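Local structure of Di-haem cytochrome c peroxidase family protein (Burkholderia thailandensis E264, 6NX0) at residues Q285-G299 and A441-L454. The protein binds two c-type hemes, can hold an unusually stable bis-Fe(IV) state, and probably acts as a peroxidase of the diheme cytochrome c peroxidase family. Sequence-based numbering, arbitrary orientation.
Sequences QEMRGLALFRNPDKG and AMTDADVDDLVAFL. With HEC (heme c), chain C.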
loop_
_atom_site.group_PDB
_atom_site.type_symbol
_atom_site.label_atom_id
_atom_site.label_comp_id
_atom_site.label_asym_id
_atom_site.label_seq_id
_atom_site.Cartn_x
_atom_site.Cartn_y
_atom_site.Cartn_z
ATOM N N GLN A 285 -14.958 -2.967 23.771
ATOM C CA GLN A 285 -15.318 -2.411 22.470
ATOM C C GLN A 285 -14.376 -2.900 21.384
ATOM O O GLN A 285 -14.823 -3.233 20.281
ATOM C CB GLN A 285 -15.309 -0.890 22.514
ATOM C CG GLN A 285 -15.591 -0.285 21.148
ATOM C CD GLN A 285 -15.590 1.215 21.142
ATOM O OE1 GLN A 285 -14.761 1.854 21.801
ATOM N NE2 GLN A 285 -16.506 1.799 20.379
ATOM N N GLU A 286 -13.070 -2.890 21.652
ATOM C CA GLU A 286 -12.104 -3.375 20.655
ATOM C C GLU A 286 -12.370 -4.835 20.306
ATOM O O GLU A 286 -12.295 -5.234 19.132
ATOM C CB GLU A 286 -10.667 -3.160 21.158
ATOM C CG GLU A 286 -10.262 -1.670 21.195
ATOM C CD GLU A 286 -9.093 -1.350 22.099
ATOM O OE1 GLU A 286 -8.619 -2.242 22.824
ATOM O OE2 GLU A 286 -8.615 -0.190 22.052
ATOM N N MET A 287 -12.720 -5.647 21.308
ATOM C CA MET A 287 -13.083 -7.035 21.043
ATOM C C MET A 287 -14.376 -7.138 20.229
ATOM O O MET A 287 -14.488 -8.020 19.365
ATOM C CB MET A 287 -13.200 -7.802 22.370
ATOM C CG MET A 287 -11.882 -7.968 23.118
ATOM S SD MET A 287 -10.582 -8.797 22.198
ATOM C CE MET A 287 -11.243 -10.466 22.068
ATOM N N ARG A 288 -15.362 -6.267 20.463
ATOM C CA ARG A 288 -16.544 -6.279 19.596
ATOM C C ARG A 288 -16.153 -5.981 18.162
ATOM O O ARG A 288 -16.679 -6.590 17.222
ATOM C CB ARG A 288 -17.594 -5.281 20.061
ATOM C CG ARG A 288 -18.273 -5.658 21.348
ATOM C CD ARG A 288 -19.542 -4.871 21.541
ATOM N NE ARG A 288 -19.365 -3.424 21.526
ATOM C CZ ARG A 288 -18.979 -2.703 22.581
ATOM N NH1 ARG A 288 -18.708 -3.296 23.741
ATOM N NH2 ARG A 288 -18.852 -1.391 22.471
ATOM N N GLY A 289 -15.272 -5.003 17.972
ATOM C CA GLY A 289 -14.841 -4.669 16.621
ATOM C C GLY A 289 -14.085 -5.796 15.946
ATOM O O GLY A 289 -14.262 -6.036 14.751
ATOM N N LEU A 290 -13.213 -6.482 16.689
ATOM C CA LEU A 290 -12.506 -7.640 16.156
ATOM C C LEU A 290 -13.500 -8.706 15.722
ATOM O O LEU A 290 -13.361 -9.301 14.651
ATOM C CB LEU A 290 -11.556 -8.212 17.208
ATOM C CG LEU A 290 -10.879 -9.549 16.929
ATOM C CD1 LEU A 290 -10.013 -9.478 15.690
ATOM C CD2 LEU A 290 -10.065 -9.964 18.144
ATOM N N ALA A 291 -14.539 -8.931 16.524
ATOM C CA ALA A 291 -15.528 -9.931 16.132
ATOM C C ALA A 291 -16.303 -9.496 14.891
ATOM O O ALA A 291 -16.594 -10.327 14.021
ATOM C CB ALA A 291 -16.463 -10.210 17.300
ATOM N N LEU A 292 -16.648 -8.206 14.777
ATOM C CA LEU A 292 -17.302 -7.719 13.560
ATOM C C LEU A 292 -16.393 -7.881 12.349
ATOM O O LEU A 292 -16.857 -8.197 11.246
ATOM C CB LEU A 292 -17.680 -6.250 13.728
ATOM C CG LEU A 292 -18.869 -6.032 14.655
ATOM C CD1 LEU A 292 -18.829 -4.617 15.188
ATOM C CD2 LEU A 292 -20.182 -6.268 13.920
ATOM N N PHE A 293 -15.107 -7.606 12.542
ATOM C CA PHE A 293 -14.101 -7.693 11.488
ATOM C C PHE A 293 -14.034 -9.080 10.886
ATOM O O PHE A 293 -13.778 -9.217 9.681
ATOM C CB PHE A 293 -12.747 -7.286 12.081
ATOM C CG PHE A 293 -11.680 -6.980 11.059
ATOM C CD1 PHE A 293 -10.826 -7.951 10.592
ATOM C CD2 PHE A 293 -11.526 -5.680 10.608
ATOM C CE1 PHE A 293 -9.857 -7.639 9.650
ATOM C CE2 PHE A 293 -10.560 -5.359 9.688
ATOM C CZ PHE A 293 -9.716 -6.324 9.214
ATOM N N ARG A 294 -14.271 -10.111 11.706
ATOM C CA ARG A 294 -14.189 -11.509 11.308
ATOM C C ARG A 294 -15.556 -12.140 11.090
ATOM O O ARG A 294 -15.633 -13.361 10.895
ATOM C CB ARG A 294 -13.432 -12.313 12.362
ATOM C CG ARG A 294 -11.998 -11.926 12.500
ATOM C CD ARG A 294 -11.203 -13.025 13.182
ATOM N NE ARG A 294 -11.439 -13.021 14.610
ATOM C CZ ARG A 294 -10.620 -13.593 15.483
ATOM N NH1 ARG A 294 -10.885 -13.544 16.791
ATOM N NH2 ARG A 294 -9.534 -14.208 15.033
ATOM N N ASN A 295 -16.625 -11.356 11.153
ATOM C CA ASN A 295 -17.984 -11.868 11.033
ATOM C C ASN A 295 -18.386 -11.805 9.565
ATOM O O ASN A 295 -18.520 -10.695 9.014
ATOM C CB ASN A 295 -18.929 -11.053 11.902
ATOM C CG ASN A 295 -20.379 -11.548 11.863
ATOM O OD1 ASN A 295 -20.821 -12.200 10.919
ATOM N ND2 ASN A 295 -21.142 -11.178 12.889
ATOM N N PRO A 296 -18.585 -12.940 8.888
ATOM C CA PRO A 296 -18.861 -12.892 7.444
ATOM C C PRO A 296 -20.192 -12.264 7.098
ATOM O O PRO A 296 -20.435 -11.937 5.931
ATOM C CB PRO A 296 -18.821 -14.368 7.034
ATOM C CG PRO A 296 -19.162 -15.112 8.295
ATOM C CD PRO A 296 -18.550 -14.318 9.411
ATOM N N ASP A 297 -21.082 -12.099 8.071
ATOM C CA ASP A 297 -22.392 -11.528 7.834
ATOM C C ASP A 297 -22.497 -10.060 8.232
ATOM O O ASP A 297 -23.520 -9.431 7.957
ATOM C CB ASP A 297 -23.438 -12.352 8.591
ATOM C CG ASP A 297 -23.511 -13.792 8.097
ATOM O OD1 ASP A 297 -23.253 -14.026 6.898
ATOM O OD2 ASP A 297 -23.792 -14.690 8.917
ATOM N N LYS A 298 -21.447 -9.483 8.825
ATOM C CA LYS A 298 -21.458 -8.060 9.165
ATOM C C LYS A 298 -20.279 -7.344 8.502
ATOM O O LYS A 298 -20.419 -6.879 7.371
ATOM C CB LYS A 298 -21.478 -7.881 10.684
ATOM C CG LYS A 298 -22.834 -8.350 11.249
ATOM C CD LYS A 298 -23.060 -7.941 12.666
ATOM C CE LYS A 298 -24.434 -8.397 13.148
ATOM N NZ LYS A 298 -24.553 -8.219 14.626
ATOM N N GLY A 299 -19.112 -7.310 9.144
ATOM C CA GLY A 299 -17.974 -6.620 8.538
ATOM C C GLY A 299 -17.379 -7.381 7.359
ATOM O O GLY A 299 -17.082 -6.798 6.306
ATOM N N ALA A 441 -25.736 -3.979 6.440
ATOM C CA ALA A 441 -25.314 -5.113 7.255
ATOM C C ALA A 441 -25.032 -4.720 8.704
ATOM O O ALA A 441 -25.214 -5.543 9.608
ATOM C CB ALA A 441 -24.075 -5.771 6.653
ATOM N N MET A 442 -24.563 -3.489 8.943
ATOM C CA MET A 442 -24.085 -3.054 10.250
ATOM C C MET A 442 -24.793 -1.788 10.714
ATOM O O MET A 442 -25.323 -1.011 9.918
ATOM C CB MET A 442 -22.581 -2.814 10.203
ATOM C CG MET A 442 -21.797 -4.077 10.113
ATOM S SD MET A 442 -20.038 -3.819 10.097
ATOM C CE MET A 442 -19.805 -3.136 8.480
ATOM N N THR A 443 -24.778 -1.562 12.039
ATOM C CA THR A 443 -25.257 -0.317 12.612
ATOM C C THR A 443 -24.120 0.695 12.701
ATOM O O THR A 443 -22.943 0.356 12.551
ATOM C CB THR A 443 -25.793 -0.548 14.009
ATOM O OG1 THR A 443 -24.708 -0.997 14.814
ATOM C CG2 THR A 443 -26.886 -1.620 14.005
ATOM N N ASP A 444 -24.466 1.939 13.029
ATOM C CA ASP A 444 -23.409 2.924 13.238
ATOM C C ASP A 444 -22.551 2.561 14.446
ATOM O O ASP A 444 -21.336 2.800 14.449
ATOM C CB ASP A 444 -24.013 4.324 13.368
ATOM C CG ASP A 444 -24.323 4.939 12.015
ATOM O OD1 ASP A 444 -23.481 4.803 11.091
ATOM O OD2 ASP A 444 -25.404 5.537 11.869
ATOM N N ALA A 445 -23.133 1.923 15.467
ATOM C CA ALA A 445 -22.320 1.458 16.586
ATOM C C ALA A 445 -21.327 0.383 16.145
ATOM O O ALA A 445 -20.190 0.329 16.631
ATOM C CB ALA A 445 -23.228 0.924 17.704
ATOM N N ASP A 446 -21.756 -0.508 15.242
ATOM C CA ASP A 446 -20.841 -1.488 14.673
ATOM C C ASP A 446 -19.662 -0.799 13.991
ATOM O O ASP A 446 -18.512 -1.216 14.147
ATOM C CB ASP A 446 -21.547 -2.359 13.631
ATOM C CG ASP A 446 -22.578 -3.317 14.227
ATOM O OD1 ASP A 446 -22.508 -3.622 15.436
ATOM O OD2 ASP A 446 -23.448 -3.784 13.457
ATOM N N VAL A 447 -19.946 0.243 13.216
ATOM C CA VAL A 447 -18.877 0.973 12.532
ATOM C C VAL A 447 -17.928 1.580 13.552
ATOM O O VAL A 447 -16.699 1.504 13.402
ATOM C CB VAL A 447 -19.489 2.033 11.607
ATOM C CG1 VAL A 447 -18.413 2.975 11.061
ATOM C CG2 VAL A 447 -20.226 1.367 10.463
ATOM N N ASP A 448 -18.480 2.197 14.611
ATOM C CA ASP A 448 -17.633 2.741 15.672
ATOM C C ASP A 448 -16.721 1.663 16.270
ATOM O O ASP A 448 -15.547 1.911 16.572
ATOM C CB ASP A 448 -18.486 3.351 16.789
ATOM C CG ASP A 448 -19.394 4.506 16.330
ATOM O OD1 ASP A 448 -19.194 5.118 15.258
ATOM O OD2 ASP A 448 -20.343 4.818 17.090
ATOM N N ASP A 449 -17.260 0.458 16.495
ATOM C CA ASP A 449 -16.476 -0.612 17.093
ATOM C C ASP A 449 -15.363 -1.093 16.163
ATOM O O ASP A 449 -14.254 -1.381 16.623
ATOM C CB ASP A 449 -17.401 -1.763 17.478
ATOM C CG ASP A 449 -18.345 -1.413 18.631
ATOM O OD1 ASP A 449 -18.162 -0.354 19.278
ATOM O OD2 ASP A 449 -19.285 -2.216 18.882
ATOM N N LEU A 450 -15.643 -1.166 14.851
ATOM C CA LEU A 450 -14.607 -1.500 13.878
ATOM C C LEU A 450 -13.476 -0.478 13.899
ATOM O O LEU A 450 -12.297 -0.855 13.892
ATOM C CB LEU A 450 -15.211 -1.597 12.484
ATOM C CG LEU A 450 -15.967 -2.900 12.177
ATOM C CD1 LEU A 450 -16.847 -2.741 10.937
ATOM C CD2 LEU A 450 -15.014 -4.038 12.011
ATOM N N VAL A 451 -13.813 0.814 13.950
ATOM C CA VAL A 451 -12.774 1.841 14.090
ATOM C C VAL A 451 -11.954 1.619 15.357
ATOM O O VAL A 451 -10.722 1.681 15.334
ATOM C CB VAL A 451 -13.408 3.239 14.063
ATOM C CG1 VAL A 451 -12.377 4.318 14.434
ATOM C CG2 VAL A 451 -14.040 3.512 12.725
ATOM N N ALA A 452 -12.621 1.337 16.481
ATOM C CA ALA A 452 -11.882 1.067 17.711
ATOM C C ALA A 452 -10.904 -0.090 17.532
ATOM O O ALA A 452 -9.756 -0.040 17.984
ATOM C CB ALA A 452 -12.855 0.765 18.852
ATOM N N PHE A 453 -11.326 -1.153 16.835
ATOM C CA PHE A 453 -10.402 -2.243 16.603
ATOM C C PHE A 453 -9.237 -1.813 15.714
ATOM O O PHE A 453 -8.089 -2.144 15.998
ATOM C CB PHE A 453 -11.142 -3.428 15.991
ATOM C CG PHE A 453 -10.223 -4.477 15.517
ATOM C CD1 PHE A 453 -9.428 -5.170 16.405
ATOM C CD2 PHE A 453 -10.107 -4.756 14.156
ATOM C CE1 PHE A 453 -8.530 -6.120 15.955
ATOM C CE2 PHE A 453 -9.217 -5.706 13.700
ATOM C CZ PHE A 453 -8.422 -6.386 14.587
ATOM N N LEU A 454 -9.503 -1.078 14.629
ATOM C CA LEU A 454 -8.400 -0.685 13.746
ATOM C C LEU A 454 -7.374 0.168 14.475
ATOM O O LEU A 454 -6.188 0.147 14.136
ATOM C CB LEU A 454 -8.938 0.052 12.528
ATOM C CG LEU A 454 -9.780 -0.835 11.590
ATOM C CD1 LEU A 454 -10.325 0.015 10.431
ATOM C CD2 LEU A 454 -8.966 -2.034 11.092
HETATM FE FE HEC C . -10.884 -2.858 2.858
HETATM C CHA HEC C . -8.869 -0.383 1.609
HETATM C CHB HEC C . -10.995 -1.250 5.891
HETATM C CHC HEC C . -13.400 -4.941 3.904
HETATM C CHD HEC C . -10.525 -4.696 0.006
HETATM N NA HEC C . -10.039 -1.177 3.619
HETATM C C1A HEC C . -9.196 -0.326 2.930
HETATM C C2A HEC C . -8.918 0.788 3.799
HETATM C C3A HEC C . -9.418 0.496 5.006
HETATM C C4A HEC C . -10.143 -0.747 4.919
HETATM C CMA HEC C . -9.455 1.399 6.236
HETATM C CAA HEC C . -7.978 1.966 3.456
HETATM C CBA HEC C . -6.541 1.651 3.835
HETATM C CGA HEC C . -5.523 2.689 3.428
HETATM O O1A HEC C . -4.309 2.355 3.586
HETATM O O2A HEC C . -5.856 3.673 2.710
HETATM N NB HEC C . -11.961 -3.087 4.549
HETATM C C1B HEC C . -11.804 -2.339 5.719
HETATM C C2B HEC C . -12.753 -2.830 6.701
HETATM C C3B HEC C . -13.476 -3.803 6.150
HETATM C C4B HEC C . -12.955 -4.010 4.806
HETATM C CMB HEC C . -12.830 -2.307 8.160
HETATM C CAB HEC C . -14.694 -4.564 6.731
HETATM C CBB HEC C . -15.836 -3.579 7.069
HETATM N NC HEC C . -11.735 -4.541 2.141
HETATM C C1C HEC C . -12.810 -5.207 2.699
HETATM C C2C HEC C . -13.160 -6.282 1.814
HETATM C C3C HEC C . -12.305 -6.280 0.783
HETATM C C4C HEC C . -11.410 -5.159 0.946
HETATM C CMC HEC C . -14.285 -7.282 2.160
HETATM C CAC HEC C . -12.126 -7.379 -0.276
HETATM C CBC HEC C . -13.430 -7.478 -1.096
HETATM N ND HEC C . -9.835 -2.602 1.157
HETATM C C1D HEC C . -9.853 -3.503 0.086
HETATM C C2D HEC C . -9.197 -2.881 -1.026
HETATM C C3D HEC C . -8.771 -1.536 -0.582
HETATM C C4D HEC C . -9.150 -1.444 0.801
HETATM C CMD HEC C . -8.972 -3.460 -2.420
HETATM C CAD HEC C . -8.062 -0.470 -1.428
HETATM C CBD HEC C . -9.121 0.308 -2.184
HETATM C CGD HEC C . -8.564 1.596 -2.735
HETATM O O1D HEC C . -7.430 1.976 -2.353
HETATM O O2D HEC C . -9.341 2.322 -3.420
HETATM O O HOH W 1 -9.192 1.527 20.243
HETATM O O HOH W 2 -25.418 -5.368 14.062
HETATM O O HOH W 3 -23.234 -6.208 16.254
#
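The ring of F453 receives L290 over one face, with CA of L290 4.0 Å from the ring centroid in a CH-pi contact, and L290 CD1 also touching CZ. F453 in turn sets its CE2 over a face of F293, 3.8 Å from F293 CG; the two planes lie at 59°, an oblique pairing. At the edge of the F293 ring sits L450 CD2. With chi1 at -165°, F293 carries its ring away from its own backbone N and toward the heme, where L454 CD2 and the heme methyl CMB approach obliquely; C301, a covalent heme attachment, and the axial ligand H305 lie beside it. The guanidinium of R288 has Q285 CA against one face and D449 OD2 near its plane at the edge.

These groups illustrate how two helices, crossing at -102° with axes 7.0 Å apart, can come close where a glycine lies at the crossing. G289 CA approaches D449 O to 3.3 Å, a CA-H...O contact. The D449 side chain enters as a knob among Q285, R288, G289 and L292. Its OD1 accepts from Q285 NE2 (2.9 Å), nearly along the C-O direction, while R288 NE reaches OD2 (2.9 Å) from above the carboxylate plane in a salt bridge. Farther along, two waters each bridge K298 NZ to the D446 carboxylate, one at each oxygen. T443 N-caps helix 444-454, its OG1 accepting from D446 N while D446 OD2 accepts from T443 N, a capping box.

The crossing is consistent with the near-perpendicular packing of first and last helices in cytochrome c domains, here the one carrying the second heme. F293, L450 and L454 bring its apolar side to the heme, while the buried D449 carboxylate is gripped by an amide and a guanidinium, which would be expected to stabilise its negative charge.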